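Local coordinates for CDA peptide synthetase I (Streptomyces coelicolor, PDB 5DU9), which belongs to the nonribosomal peptide synthetases and is represented here by its condensation domain, a fold of two alpha/beta lobes set in a V, at residues 395-398 / 404-407; 365-370 / 380-385; 254-259 / 268-273; 391-396 / 419-424. The protein carries 1 engineered substitution. All blocks are in the same frame, centred on the assembly; numbering follows the deposited sequence.

Interaction 1 of 4, residues 395-398 / 404-407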
loop_
_atom_site.group_PDB
_atom_site.type_symbol
_atom_site.label_atom_id
_atom_site.label_comp_id
_atom_site.label_asym_id
_atom_site.label_seq_id
_atom_site.Cartn_x
_atom_site.Cartn_y
_atom_site.Cartn_z
ATOM N N ILE A 395 -5.437 7.107 -3.517
ATOM C CA ILE A 395 -4.401 8.069 -3.855
ATOM C C ILE A 395 -3.122 7.617 -3.170
ATOM O O ILE A 395 -3.032 7.627 -1.950
ATOM C CB ILE A 395 -4.773 9.494 -3.412
ATOM C CG1 ILE A 395 -6.050 9.935 -4.132
ATOM C CG2 ILE A 395 -3.629 10.455 -3.705
ATOM C CD1 ILE A 395 -6.613 11.250 -3.653
ATOM N N VAL A 396 -2.142 7.210 -3.968
ATOM C CA VAL A 396 -0.918 6.618 -3.451
ATOM C C VAL A 396 0.262 7.520 -3.787
ATOM O O VAL A 396 0.445 7.907 -4.941
ATOM C CB VAL A 396 -0.687 5.212 -4.041
ATOM C CG1 VAL A 396 0.524 4.548 -3.398
ATOM C CG2 VAL A 396 -1.934 4.349 -3.862
ATOM N N LEU A 397 1.044 7.866 -2.770
ATOM C CA LEU A 397 2.256 8.651 -2.965
ATOM C C LEU A 397 3.470 7.847 -2.555
ATOM O O LEU A 397 3.465 7.192 -1.515
ATOM C CB LEU A 397 2.221 9.945 -2.158
ATOM C CG LEU A 397 1.456 11.116 -2.761
ATOM C CD1 LEU A 397 -0.031 10.853 -2.765
ATOM C CD2 LEU A 397 1.772 12.379 -1.990
ATOM N N THR A 398 4.503 7.899 -3.390
ATOM C CA THR A 398 5.807 7.358 -3.045
ATOM C C THR A 398 6.841 8.445 -3.273
ATOM O O THR A 398 6.735 9.219 -4.218
ATOM C CB THR A 398 6.162 6.116 -3.880
ATOM O OG1 THR A 398 6.269 6.475 -5.261
ATOM C CG2 THR A 398 5.100 5.055 -3.721
ATOM N N GLY A 404 11.264 14.171 -4.599
ATOM C CA GLY A 404 10.246 14.107 -5.632
ATOM C C GLY A 404 9.254 13.003 -5.332
ATOM O O GLY A 404 9.524 12.125 -4.510
ATOM N N LEU A 405 8.112 13.042 -6.011
ATOM C CA LEU A 405 7.011 12.131 -5.724
ATOM C C LEU A 405 6.497 11.438 -6.972
ATOM O O LEU A 405 6.552 11.985 -8.071
ATOM C CB LEU A 405 5.853 12.884 -5.068
ATOM C CG LEU A 405 6.111 13.468 -3.682
ATOM C CD1 LEU A 405 5.025 14.472 -3.313
ATOM C CD2 LEU A 405 6.187 12.366 -2.641
ATOM N N ARG A 406 5.997 10.226 -6.782
ATOM C CA ARG A 406 5.126 9.603 -7.762
ATOM C C ARG A 406 3.742 9.553 -7.147
ATOM O O ARG A 406 3.565 9.018 -6.054
ATOM C CB ARG A 406 5.613 8.203 -8.143
ATOM C CG ARG A 406 5.042 7.699 -9.459
ATOM C CD ARG A 406 6.094 7.695 -10.560
ATOM N NE ARG A 406 5.500 7.778 -11.893
ATOM C CZ ARG A 406 6.082 8.347 -12.946
ATOM N NH1 ARG A 406 7.284 8.900 -12.836
ATOM N NH2 ARG A 406 5.457 8.372 -14.115
ATOM N N VAL A 407 2.773 10.141 -7.841
ATOM C CA VAL A 407 1.393 10.163 -7.379
ATOM C C VAL A 407 0.573 9.234 -8.256
ATOM O O VAL A 407 0.455 9.454 -9.460
ATOM C CB VAL A 407 0.796 11.581 -7.430
ATOM C CG1 VAL A 407 -0.647 11.582 -6.935
ATOM C CG2 VAL A 407 1.649 12.548 -6.617
#
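The strand segments 395-398 and 404-407 run antiparallel, with short axes 4.8 Å apart at an angle of 152° between their directions. T398 and R406 form a hydrogen-bonded pair: T398 N donates to R406 O (3.0 Å) and R406 N donates to T398 O (2.9 Å), with N-H...O angles of 163° and 166°. L397 and V407 are the adjacent non-hydrogen-bonded pair, and L397 CA makes a CA-H...O contact with the same R406 O at 3.4 Å. This is a beta hairpin, closed by a five-residue connection, and it supplies the two inner strands of a four-stranded mixed sheet. On one face, L397 and V407 stand next to each other and leave the sheet in a common direction, with L397 CG 4.1 Å from V407 CG2. L405 reaches L397 more slantwise, with L405 CD1 4.1 Å from L397 CD2. Over this face lies helix 267-283, whose W267 touches both L397 and L405. On the other face, T398 holds OG1 between its backbone N and carbonyl carbon, which brings the hydroxyl oxygen 3.4 Å from R406 CB. Beyond CB the arginine bends at chi2 and turns from strand 395-398, its NE hydrogen-bonded to S245 OG.

Interaction 2 of 4, residues 365-370 / 380-385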
loop_
_atom_site.group_PDB
_atom_site.type_symbol
_atom_site.label_atom_id
_atom_site.label_comp_id
_atom_site.label_asym_id
_atom_site.label_seq_id
_atom_site.Cartn_x
_atom_site.Cartn_y
_atom_site.Cartn_z
ATOM N N ASN A 365 -2.857 7.221 0.821
ATOM C CA ASN A 365 -1.749 6.375 1.225
ATOM C C ASN A 365 -0.422 7.050 0.908
ATOM O O ASN A 365 0.108 6.905 -0.196
ATOM C CB ASN A 365 -1.854 5.022 0.511
ATOM C CG ASN A 365 -0.759 4.055 0.906
ATOM O OD1 ASN A 365 0.015 4.308 1.827
ATOM N ND2 ASN A 365 -0.699 2.925 0.210
ATOM N N VAL A 366 0.092 7.806 1.873
ATOM C CA VAL A 366 1.402 8.423 1.755
ATOM C C VAL A 366 2.386 7.397 2.279
ATOM O O VAL A 366 2.511 7.207 3.489
ATOM C CB VAL A 366 1.500 9.739 2.540
ATOM C CG1 VAL A 366 2.862 10.393 2.310
ATOM C CG2 VAL A 366 0.382 10.686 2.137
ATOM N N MET A 367 3.068 6.711 1.370
ATOM C CA MET A 367 3.924 5.608 1.779
ATOM C C MET A 367 5.109 6.128 2.580
ATOM O O MET A 367 5.648 7.200 2.287
ATOM C CB MET A 367 4.402 4.805 0.571
ATOM C CG MET A 367 3.294 3.985 -0.070
ATOM S SD MET A 367 3.898 2.722 -1.206
ATOM C CE MET A 367 4.556 1.513 -0.059
ATOM N N PRO A 368 5.507 5.373 3.610
ATOM C CA PRO A 368 6.623 5.786 4.456
ATOM C C PRO A 368 7.913 5.775 3.662
ATOM O O PRO A 368 7.994 5.143 2.604
ATOM C CB PRO A 368 6.630 4.735 5.569
ATOM C CG PRO A 368 6.028 3.531 4.952
ATOM C CD PRO A 368 5.000 4.038 3.982
ATOM N N TYR A 369 8.915 6.479 4.162
ATOM C CA TYR A 369 10.177 6.558 3.466
ATOM C C TYR A 369 10.801 5.180 3.334
ATOM O O TYR A 369 10.786 4.383 4.275
ATOM C CB TYR A 369 11.134 7.494 4.191
ATOM C CG TYR A 369 12.494 7.535 3.551
ATOM C CD1 TYR A 369 12.689 8.172 2.331
ATOM C CD2 TYR A 369 13.590 6.929 4.158
ATOM C CE1 TYR A 369 13.933 8.213 1.742
ATOM C CE2 TYR A 369 14.835 6.966 3.575
ATOM C CZ TYR A 369 15.003 7.606 2.362
ATOM O OH TYR A 369 16.243 7.650 1.774
ATOM N N ILE A 370 11.321 4.902 2.147
ATOM C CA ILE A 370 12.109 3.708 1.915
ATOM C C ILE A 370 13.438 4.136 1.307
ATOM O O ILE A 370 13.473 4.844 0.301
ATOM C CB ILE A 370 11.367 2.700 0.998
ATOM C CG1 ILE A 370 12.275 1.514 0.660
ATOM C CG2 ILE A 370 10.853 3.387 -0.268
ATOM C CD1 ILE A 370 11.599 0.441 -0.167
ATOM N N GLY A 380 18.028 0.663 -6.394
ATOM C CA GLY A 380 16.637 0.461 -6.761
ATOM C C GLY A 380 15.683 1.410 -6.063
ATOM O O GLY A 380 15.669 1.505 -4.833
ATOM N N LEU A 381 14.876 2.109 -6.857
ATOM C CA LEU A 381 13.852 3.010 -6.340
ATOM C C LEU A 381 12.472 2.386 -6.503
ATOM O O LEU A 381 12.075 2.012 -7.604
ATOM C CB LEU A 381 13.911 4.359 -7.057
ATOM C CG LEU A 381 15.242 5.108 -6.966
ATOM C CD1 LEU A 381 15.164 6.420 -7.730
ATOM C CD2 LEU A 381 15.637 5.356 -5.515
ATOM N N MET A 382 11.742 2.275 -5.401
ATOM C CA MET A 382 10.457 1.586 -5.416
ATOM C C MET A 382 9.365 2.460 -6.021
ATOM O O MET A 382 9.325 3.668 -5.788
ATOM C CB MET A 382 10.065 1.168 -3.997
ATOM C CG MET A 382 8.762 0.379 -3.911
ATOM S SD MET A 382 8.510 -0.322 -2.266
ATOM C CE MET A 382 6.770 -0.744 -2.344
ATOM N N ARG A 383 8.489 1.848 -6.811
ATOM C CA ARG A 383 7.262 2.517 -7.213
ATOM C C ARG A 383 6.103 1.534 -7.192
ATOM O O ARG A 383 6.263 0.333 -7.435
ATOM C CB ARG A 383 7.401 3.181 -8.590
ATOM C CG ARG A 383 7.301 2.282 -9.812
ATOM C CD ARG A 383 7.104 3.143 -11.058
ATOM N NE ARG A 383 7.309 2.410 -12.308
ATOM C CZ ARG A 383 6.338 1.955 -13.100
ATOM N NH1 ARG A 383 5.058 2.143 -12.796
ATOM N NH2 ARG A 383 6.653 1.305 -14.212
ATOM N N SER A 384 4.934 2.067 -6.875
ATOM C CA SER A 384 3.730 1.267 -6.737
ATOM C C SER A 384 3.180 0.891 -8.107
ATOM O O SER A 384 3.259 1.677 -9.052
ATOM C CB SER A 384 2.687 2.042 -5.925
ATOM O OG SER A 384 1.513 1.278 -5.732
ATOM N N ILE A 385 2.644 -0.321 -8.220
ATOM C CA ILE A 385 1.979 -0.757 -9.447
ATOM C C ILE A 385 0.478 -0.824 -9.202
ATOM O O ILE A 385 -0.312 -0.314 -9.996
ATOM C CB ILE A 385 2.504 -2.131 -9.932
ATOM C CG1 ILE A 385 3.975 -2.026 -10.354
ATOM C CG2 ILE A 385 1.664 -2.665 -11.089
ATOM C CD1 ILE A 385 4.241 -1.086 -11.527
#
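I370 and M382 meet at about a right angle, the methyl end of the isoleucine pressing against the flank of the methionine. I370 CD1 lies 3.8 Å from M382 SD and 4.2 Å from M382 CB, so the branch that touches is CG1-CD1. Both first torsions make this possible: CG1 of I370 and CG of M382 each stand anti to their own backbone N (chi1 174° and -177°), and both chains continue extended, reaching across a CA-CA separation of 7.8 Å. The far end of M382 then comes to M367, CE to CE at 3.9 Å, again with the chains crossing nearly perpendicularly. M367 bends at its last torsion (chi3 74°), turning CE off the line of its chain. Since M367 is deposited in two conformers, this second touch is less certain than the first. The contact consists of apolar side chains alone, and it buries a modest 171 Å². M382 also rests on S36 and L38 of strand 33-40, while R383, whose CB points away from 365-370, forms a salt bridge with E39. The loop that follows strand 363-366, leaving the four-stranded sheet, here meets strand 379-384 of the six-stranded sheet. This is consistent with the latch of condensation domains, where the chain leaves one lobe's sheet and adds a strand to the other's.

Interaction 3 of 4, residues 254-259 / 268-273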
loop_
_atom_site.group_PDB
_atom_site.type_symbol
_atom_site.label_atom_id
_atom_site.label_comp_id
_atom_site.label_asym_id
_atom_site.label_seq_id
_atom_site.Cartn_x
_atom_site.Cartn_y
_atom_site.Cartn_z
ATOM N N GLU A 254 8.971 20.183 -3.323
ATOM C CA GLU A 254 9.652 20.796 -2.183
ATOM C C GLU A 254 8.725 21.683 -1.355
ATOM O O GLU A 254 8.892 21.797 -0.141
ATOM C CB GLU A 254 10.854 21.617 -2.662
ATOM C CG GLU A 254 12.090 20.777 -2.950
ATOM C CD GLU A 254 13.170 21.541 -3.699
ATOM O OE1 GLU A 254 12.970 22.739 -4.005
ATOM O OE2 GLU A 254 14.226 20.936 -3.984
ATOM N N VAL A 255 7.747 22.305 -2.011
ATOM C CA VAL A 255 6.823 23.199 -1.319
ATOM C C VAL A 255 6.052 22.468 -0.212
ATOM O O VAL A 255 5.680 23.077 0.788
ATOM C CB VAL A 255 5.833 23.855 -2.312
ATOM C CG1 VAL A 255 4.909 22.816 -2.930
ATOM C CG2 VAL A 255 5.036 24.963 -1.632
ATOM N N LEU A 256 5.831 21.166 -0.383
ATOM C CA LEU A 256 5.156 20.372 0.640
ATOM C C LEU A 256 5.995 20.305 1.911
ATOM O O LEU A 256 5.465 20.344 3.022
ATOM C CB LEU A 256 4.872 18.959 0.129
ATOM C CG LEU A 256 3.850 18.837 -0.998
ATOM C CD1 LEU A 256 3.821 17.410 -1.514
ATOM C CD2 LEU A 256 2.468 19.262 -0.527
ATOM N N GLY A 257 7.308 20.205 1.734
ATOM C CA GLY A 257 8.231 20.220 2.854
ATOM C C GLY A 257 8.239 21.559 3.567
ATOM O O GLY A 257 8.335 21.612 4.789
ATOM N N ARG A 258 8.136 22.643 2.806
ATOM C CA ARG A 258 8.113 23.975 3.395
ATOM C C ARG A 258 6.818 24.193 4.170
ATOM O O ARG A 258 6.822 24.825 5.231
ATOM C CB ARG A 258 8.290 25.046 2.316
ATOM C CG ARG A 258 9.681 25.049 1.701
ATOM C CD ARG A 258 9.964 26.327 0.925
ATOM N NE ARG A 258 9.085 26.499 -0.231
ATOM C CZ ARG A 258 9.315 25.990 -1.440
ATOM N NH1 ARG A 258 10.390 25.244 -1.667
ATOM N NH2 ARG A 258 8.457 26.219 -2.425
ATOM N N ALA A 259 5.711 23.657 3.660
ATOM C CA ALA A 259 4.443 23.763 4.378
ATOM C C ALA A 259 4.505 22.960 5.671
ATOM O O ALA A 259 3.978 23.378 6.694
ATOM C CB ALA A 259 3.290 23.283 3.509
ATOM N N ALA A 268 3.065 14.245 5.386
ATOM C CA ALA A 268 1.949 13.363 5.024
ATOM C C ALA A 268 0.630 13.944 5.528
ATOM O O ALA A 268 -0.416 13.788 4.892
ATOM C CB ALA A 268 2.165 11.960 5.585
ATOM N N ARG A 269 0.681 14.623 6.671
ATOM C CA ARG A 269 -0.502 15.295 7.213
ATOM C C ARG A 269 -0.910 16.458 6.312
ATOM O O ARG A 269 -2.099 16.740 6.141
ATOM C CB ARG A 269 -0.249 15.802 8.636
ATOM C CG ARG A 269 0.106 14.709 9.641
ATOM C CD ARG A 269 -1.079 13.795 9.895
ATOM N NE ARG A 269 -0.760 12.718 10.834
ATOM C CZ ARG A 269 -0.849 12.814 12.157
ATOM N NH1 ARG A 269 -1.220 13.949 12.733
ATOM N NH2 ARG A 269 -0.536 11.768 12.912
ATOM N N VAL A 270 0.080 17.140 5.747
ATOM C CA VAL A 270 -0.182 18.229 4.812
ATOM C C VAL A 270 -0.898 17.679 3.579
ATOM O O VAL A 270 -1.836 18.285 3.066
ATOM C CB VAL A 270 1.122 18.948 4.398
ATOM C CG1 VAL A 270 0.858 19.998 3.316
ATOM C CG2 VAL A 270 1.776 19.593 5.614
ATOM N N VAL A 271 -0.460 16.520 3.102
ATOM C CA VAL A 271 -1.100 15.902 1.946
ATOM C C VAL A 271 -2.541 15.500 2.262
ATOM O O VAL A 271 -3.447 15.750 1.470
ATOM C CB VAL A 271 -0.297 14.677 1.465
ATOM C CG1 VAL A 271 -1.037 13.918 0.372
ATOM C CG2 VAL A 271 1.062 15.121 0.958
ATOM N N ILE A 272 -2.752 14.870 3.413
ATOM C CA ILE A 272 -4.098 14.480 3.813
ATOM C C ILE A 272 -4.996 15.716 3.898
ATOM O O ILE A 272 -6.125 15.708 3.405
ATOM C CB ILE A 272 -4.081 13.724 5.160
ATOM C CG1 ILE A 272 -3.423 12.360 4.976
ATOM C CG2 ILE A 272 -5.490 13.526 5.696
ATOM C CD1 ILE A 272 -3.030 11.674 6.278
ATOM N N ALA A 273 -4.493 16.782 4.513
ATOM C CA ALA A 273 -5.244 18.035 4.581
ATOM C C ALA A 273 -5.552 18.563 3.181
ATOM O O ALA A 273 -6.635 19.096 2.931
ATOM C CB ALA A 273 -4.472 19.074 5.384
#
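This is a buried apolar contact between consecutive helices, 250-263 and 267-283, which a three-residue connection joins in a near-perpendicular alpha-alpha corner. The evidence is the geometry of the short segments: the axes of 254-259 and 268-273 approach to 9.4 Å and their directions differ by 102°. At such an angle the interface is compact, one small patch around the point where the helices pass, and it covers 160 Å² in total. L256 and V270 mark that point, with CA atoms 7.1 Å apart. V270 contributes most to the patch. Its CG1, held anti to the backbone N (chi1 174°), is directed at the first helix and meets two groups there, A259 CB at 4.1 Å and L256 CD2 at 4.2 Å. Those two residues are three positions apart, so they stand nearly one above the other on the same side of helix 250-263, and V270 CG1 touches both. The L256 side chain divides its methyls: CD2 goes to V270, whereas CD1 faces V271 CG2 at a looser 4.4 Å. Its CB does not aim at the partner helix, and the contact is made by the two terminal branches. All four residues are buried, and the touching atoms are methyl carbons throughout. Around the corner, L256 and A259 are backed by A436 of helix 418-437, and L256 also meets L432. On the second helix, V271 rests on V366 of strand 363-366, and A273 packs on F325 and V329 of helix 325-341.

Interaction 4 of 4, residues 391-396 / 419-424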
loop_
_atom_site.group_PDB
_atom_site.type_symbol
_atom_site.label_atom_id
_atom_site.label_comp_id
_atom_site.label_asym_id
_atom_site.label_seq_id
_atom_site.Cartn_x
_atom_site.Cartn_y
_atom_site.Cartn_z
ATOM N N THR A 391 -13.461 0.524 -4.218
ATOM C CA THR A 391 -14.825 0.829 -4.618
ATOM C C THR A 391 -14.907 2.206 -5.274
ATOM O O THR A 391 -15.910 2.549 -5.899
ATOM C CB THR A 391 -15.783 0.800 -3.414
ATOM O OG1 THR A 391 -15.340 1.734 -2.422
ATOM C CG2 THR A 391 -15.837 -0.590 -2.803
ATOM N N ASP A 392 -13.844 2.988 -5.132
ATOM C CA ASP A 392 -13.845 4.362 -5.614
ATOM C C ASP A 392 -12.439 4.776 -6.054
ATOM O O ASP A 392 -12.087 4.633 -7.225
ATOM C CB ASP A 392 -14.387 5.292 -4.518
ATOM C CG ASP A 392 -14.167 6.762 -4.822
ATOM O OD1 ASP A 392 -14.371 7.170 -5.980
ATOM O OD2 ASP A 392 -13.786 7.510 -3.896
ATOM N N LEU A 393 -11.636 5.264 -5.117
ATOM C CA LEU A 393 -10.333 5.839 -5.449
ATOM C C LEU A 393 -9.294 5.623 -4.356
ATOM O O LEU A 393 -9.571 5.850 -3.178
ATOM C CB LEU A 393 -10.485 7.342 -5.719
ATOM C CG LEU A 393 -9.230 8.134 -6.097
ATOM C CD1 LEU A 393 -8.748 7.767 -7.490
ATOM C CD2 LEU A 393 -9.509 9.628 -5.997
ATOM N N ASN A 394 -8.100 5.184 -4.752
ATOM C CA ASN A 394 -6.925 5.251 -3.888
ATOM C C ASN A 394 -6.000 6.319 -4.423
ATOM O O ASN A 394 -5.795 6.413 -5.635
ATOM C CB ASN A 394 -6.142 3.931 -3.824
ATOM C CG ASN A 394 -7.006 2.734 -3.526
ATOM O OD1 ASN A 394 -7.903 2.788 -2.683
ATOM N ND2 ASN A 394 -6.722 1.623 -4.205
ATOM N N ILE A 395 -5.437 7.107 -3.517
ATOM C CA ILE A 395 -4.401 8.069 -3.855
ATOM C C ILE A 395 -3.122 7.617 -3.170
ATOM O O ILE A 395 -3.032 7.627 -1.950
ATOM C CB ILE A 395 -4.773 9.494 -3.412
ATOM C CG1 ILE A 395 -6.050 9.935 -4.132
ATOM C CG2 ILE A 395 -3.629 10.455 -3.705
ATOM C CD1 ILE A 395 -6.613 11.250 -3.653
ATOM N N VAL A 396 -2.142 7.210 -3.968
ATOM C CA VAL A 396 -0.918 6.618 -3.451
ATOM C C VAL A 396 0.262 7.520 -3.787
ATOM O O VAL A 396 0.445 7.907 -4.941
ATOM C CB VAL A 396 -0.687 5.212 -4.041
ATOM C CG1 VAL A 396 0.524 4.548 -3.398
ATOM C CG2 VAL A 396 -1.934 4.349 -3.862
ATOM N N GLN A 419 -8.479 8.508 -18.651
ATOM C CA GLN A 419 -8.384 9.942 -18.911
ATOM C C GLN A 419 -8.940 10.756 -17.744
ATOM O O GLN A 419 -8.376 11.786 -17.375
ATOM C CB GLN A 419 -9.123 10.305 -20.203
ATOM N N ASP A 420 -10.043 10.291 -17.166
ATOM C CA ASP A 420 -10.641 10.957 -16.012
ATOM C C ASP A 420 -9.654 11.054 -14.855
ATOM O O ASP A 420 -9.548 12.091 -14.195
ATOM C CB ASP A 420 -11.891 10.216 -15.538
ATOM C CG ASP A 420 -12.941 10.087 -16.619
ATOM O OD1 ASP A 420 -12.991 10.955 -17.516
ATOM O OD2 ASP A 420 -13.720 9.114 -16.563
ATOM N N LEU A 421 -8.938 9.962 -14.603
ATOM C CA LEU A 421 -7.993 9.916 -13.495
ATOM C C LEU A 421 -6.823 10.854 -13.755
ATOM O O LEU A 421 -6.341 11.517 -12.840
ATOM C CB LEU A 421 -7.492 8.484 -13.270
ATOM C CG LEU A 421 -8.541 7.504 -12.735
ATOM C CD1 LEU A 421 -8.054 6.069 -12.863
ATOM C CD2 LEU A 421 -8.884 7.820 -11.285
ATOM N N THR A 422 -6.380 10.918 -15.007
ATOM C CA THR A 422 -5.292 11.813 -15.390
ATOM C C THR A 422 -5.685 13.267 -15.135
ATOM O O THR A 422 -4.920 14.032 -14.553
ATOM C CB THR A 422 -4.908 11.618 -16.874
ATOM O OG1 THR A 422 -4.330 10.318 -17.044
ATOM C CG2 THR A 422 -3.900 12.671 -17.336
ATOM N N VAL A 423 -6.888 13.636 -15.559
ATOM C CA VAL A 423 -7.387 14.992 -15.361
ATOM C C VAL A 423 -7.516 15.327 -13.874
ATOM O O VAL A 423 -7.073 16.386 -13.428
ATOM C CB VAL A 423 -8.748 15.184 -16.057
ATOM C CG1 VAL A 423 -9.340 16.539 -15.735
ATOM C CG2 VAL A 423 -8.577 15.052 -17.552
ATOM N N LEU A 424 -8.122 14.422 -13.115
ATOM C CA LEU A 424 -8.351 14.628 -11.688
ATOM C C LEU A 424 -7.048 14.787 -10.917
ATOM O O LEU A 424 -6.910 15.642 -10.038
ATOM C CB LEU A 424 -9.137 13.448 -11.120
ATOM C CG LEU A 424 -9.795 13.645 -9.761
ATOM C CD1 LEU A 424 -10.935 14.639 -9.867
ATOM C CD2 LEU A 424 -10.290 12.311 -9.237
#
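D392 OD1, directly before the L393 that packs on L421 and L424, is gripped by two hydroxyl groups, Y416 OH and S229 OG, each hydrogen-bonded to it. The Y416 bond links the loop that enters strand 393-398 to the chain just ahead of helix 418-437, beside the contact and not between the segments; the S229 bond ties the same loop to a separate part of the chain. The contact itself is apolar. L393 sets CG anti to its backbone N (chi1 -180°), which carries both methyls toward the helix across a CA-CA gap of 9.3 Å to L421. L393 CD1 then meets L421 CD2 at 3.8 Å, the two leucines overlapping alongside, each pointing toward the other's backbone. The other branch, L393 CD2, comes to 4.3 Å from CD2 of L424, one turn further along the helix. One leucine of the strand thus touches two of the helix, over a small 91 Å². F409 of the neighbouring strand 404-411 joins them, touching L393 and L424, and Y416 touches L421. Residue N394 faces the opposite way, touching S387, which lines the pocket of (2S)-2-amino-N-butyl-propanamide; its ND2 is hydrogen-bonded to E410 OE1. The arrangement is the layered packing of an alpha/beta fold, in which helix 418-437 lies against the sheet face that carries L393.

In the fold
Interactions 1 and 4 both use strand 393-398, but in different ways: the hairpin partner is bound through paired backbone hydrogen bonds as well as side-chain packing, the helix through leucine methyls. Interaction 4 is buried and interaction 1 partly so. Interaction 3 is apolar and wholly buried, and it reaches interaction 1 where L405 CD1 lies 3.6 Å from L256 CD1. Interaction 2 is the surface contact of the set, made by an isoleucine and two methionines, of which M367 is modelled in two conformers. Its strand 363-366 nevertheless extends the sheet of interaction 1, with N365 N 2.8 Å from I395 O, probably a hydrogen bond. V366 packs on A268, connecting interactions 2 and 3. Interactions 3 and 4 do not touch.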